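Local coordinates for sporozoite surface protein 2 (Plasmodium vivax, PDB 4HQO), which probably serves as the sporozoite's surface adhesion receptor for gliding motility, here represented by its von Willebrand factor A and thrombospondin type 1 domains, at residues A[6-12]-A[210-216]. The protein carries 4 engineered substitutions. Numbering follows the deposited sequence.
Sequences DEVKYSE and VERVANC
The phenol ring of Tyr-10 lies flat against the aliphatic root of Arg-212, whose CB stands over one ring face, 3.8 Å from the ring centroid in a CH-pi contact. CG of Tyr-10 sits between its backbone N and carbonyl carbon (chi1 58°), a rotamer that leans the ring across the partner strand and brings its edge near the methyl of Ala-214, a side chain small enough to sit beside the ring. Arg-212 is long enough for a second task: bent at chi2 (-66°), it carries its guanidinium past Glu-12 to Val-210, whose CG2 lies over the centre of one face. Glu-12 OE2 remains 4.1 Å from Arg-212 NE, beyond a salt bridge, and a water joins these two atoms, accepting from NE at 2.6 Å.

Strands 7-12 and 210-215 form part of the antiparallel, two-stranded extensible beta-ribbon that links the von Willebrand factor A domain to the thrombospondin repeat. Paired backbone bonds join Val-8 to Ala-214, Tyr-10 to Arg-212 and Glu-12 to Val-210, the straightest running from Arg-212 N to Tyr-10 O (2.7 Å, 177°).

On the opposite, solvent-exposed face, Lys-9 lays its CG beside Val-213 CG2 at 3.6 Å. Its extended chain then takes NZ to a water shared with Glu-211 OE2, so the opposite charges meet through solvent. At the repeat end, branched Val-8 packs CB against Cys-216 SG (3.7 Å), the sulfur that forms a disulfide with Cys-245. Cys-216 N donates to Asp-6 O, while the Asp-6 carboxylate turns to a salt bridge with Arg-238.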
# COMPACT_ATOMS: atom_id res chain seq x y z
N ASP A 6 -6.96 11.15 -31.07
CA ASP A 6 -5.56 10.75 -30.98
C ASP A 6 -5.08 10.76 -29.54
O ASP A 6 -5.89 10.86 -28.61
CB ASP A 6 -4.67 11.64 -31.86
CG ASP A 6 -4.79 13.11 -31.49
OD1 ASP A 6 -5.83 13.51 -30.92
OD2 ASP A 6 -3.84 13.87 -31.78
N GLU A 7 -3.77 10.66 -29.35
CA GLU A 7 -3.21 10.56 -28.00
C GLU A 7 -1.98 11.45 -27.81
O GLU A 7 -1.34 11.87 -28.77
CB GLU A 7 -2.86 9.11 -27.69
CG GLU A 7 -1.85 8.49 -28.64
CD GLU A 7 -1.58 7.03 -28.36
OE1 GLU A 7 -2.31 6.44 -27.53
OE2 GLU A 7 -0.64 6.46 -28.96
N VAL A 8 -1.66 11.72 -26.54
CA VAL A 8 -0.48 12.50 -26.20
C VAL A 8 0.51 11.66 -25.38
O VAL A 8 0.11 10.85 -24.54
CB VAL A 8 -0.84 13.81 -25.46
CG1 VAL A 8 -1.44 13.52 -24.09
CG2 VAL A 8 0.37 14.73 -25.34
N LYS A 9 1.80 11.85 -25.65
CA LYS A 9 2.85 11.11 -24.97
C LYS A 9 3.71 12.03 -24.12
O LYS A 9 4.04 13.14 -24.54
CB LYS A 9 3.73 10.37 -25.98
CG LYS A 9 2.99 9.36 -26.85
CD LYS A 9 3.89 8.82 -27.95
CE LYS A 9 3.13 7.89 -28.89
NZ LYS A 9 3.92 7.56 -30.11
N TYR A 10 4.07 11.57 -22.93
CA TYR A 10 4.90 12.36 -22.03
C TYR A 10 5.74 11.49 -21.10
O TYR A 10 5.42 10.33 -20.85
CB TYR A 10 4.04 13.34 -21.21
CG TYR A 10 2.96 12.69 -20.39
CD1 TYR A 10 1.75 12.31 -20.96
CD2 TYR A 10 3.15 12.45 -19.03
CE1 TYR A 10 0.76 11.71 -20.20
CE2 TYR A 10 2.16 11.84 -18.26
CZ TYR A 10 0.97 11.47 -18.86
OH TYR A 10 -0.02 10.88 -18.11
N SER A 11 6.82 12.07 -20.58
CA SER A 11 7.70 11.36 -19.66
C SER A 11 7.32 11.62 -18.20
O SER A 11 6.88 12.72 -17.84
CB SER A 11 9.15 11.79 -19.90
OG SER A 11 10.02 11.21 -18.95
N GLU A 12 7.48 10.61 -17.35
CA GLU A 12 7.30 10.78 -15.92
C GLU A 12 8.08 9.73 -15.13
O GLU A 12 8.30 8.61 -15.60
CB GLU A 12 5.82 10.78 -15.52
CG GLU A 12 5.22 9.41 -15.25
CD GLU A 12 3.78 9.49 -14.79
OE1 GLU A 12 3.21 10.60 -14.82
OE2 GLU A 12 3.22 8.45 -14.39
N VAL A 210 9.63 6.24 -17.16
CA VAL A 210 8.74 5.63 -18.14
C VAL A 210 8.08 6.68 -19.04
O VAL A 210 8.11 7.87 -18.74
CB VAL A 210 7.63 4.81 -17.47
CG1 VAL A 210 8.21 3.88 -16.41
CG2 VAL A 210 6.60 5.74 -16.85
N GLU A 211 7.50 6.22 -20.14
CA GLU A 211 6.74 7.08 -21.03
C GLU A 211 5.25 6.80 -20.87
O GLU A 211 4.83 5.64 -20.87
CB GLU A 211 7.17 6.88 -22.48
CG GLU A 211 6.39 7.74 -23.46
CD GLU A 211 6.94 7.67 -24.87
OE1 GLU A 211 7.95 8.35 -25.15
OE2 GLU A 211 6.35 6.95 -25.70
N ARG A 212 4.46 7.86 -20.74
CA ARG A 212 3.02 7.71 -20.52
C ARG A 212 2.18 8.24 -21.67
O ARG A 212 2.59 9.14 -22.41
CB ARG A 212 2.61 8.36 -19.20
CG ARG A 212 3.03 7.56 -17.98
CD ARG A 212 2.26 6.24 -17.94
NE ARG A 212 2.83 5.30 -16.98
CZ ARG A 212 3.55 4.23 -17.32
NH1 ARG A 212 3.80 3.97 -18.60
NH2 ARG A 212 4.02 3.42 -16.38
N VAL A 213 0.99 7.65 -21.82
CA VAL A 213 0.10 7.95 -22.93
C VAL A 213 -1.29 8.31 -22.40
O VAL A 213 -1.77 7.71 -21.44
CB VAL A 213 0.03 6.75 -23.92
CG1 VAL A 213 -1.37 6.59 -24.50
CG2 VAL A 213 1.07 6.90 -25.03
N ALA A 214 -1.91 9.31 -23.02
CA ALA A 214 -3.27 9.70 -22.66
C ALA A 214 -4.10 10.01 -23.91
O ALA A 214 -3.59 10.59 -24.87
CB ALA A 214 -3.26 10.89 -21.72
N ASN A 215 -5.37 9.62 -23.89
CA ASN A 215 -6.27 9.88 -25.00
C ASN A 215 -6.83 11.30 -24.92
O ASN A 215 -7.46 11.67 -23.93
CB ASN A 215 -7.41 8.86 -25.01
CG ASN A 215 -8.05 8.69 -26.38
OD1 ASN A 215 -7.90 9.54 -27.26
ND2 ASN A 215 -8.78 7.60 -26.56
N CYS A 216 -6.59 12.09 -25.97
CA CYS A 216 -7.01 13.49 -25.98
C CYS A 216 -8.45 13.68 -26.44
O CYS A 216 -9.03 14.75 -26.27
CB CYS A 216 -6.07 14.33 -26.83
SG CYS A 216 -4.43 14.54 -26.11
O HOH W 1 6.60 6.72 -28.55
O HOH W 2 2.88 5.26 -14.34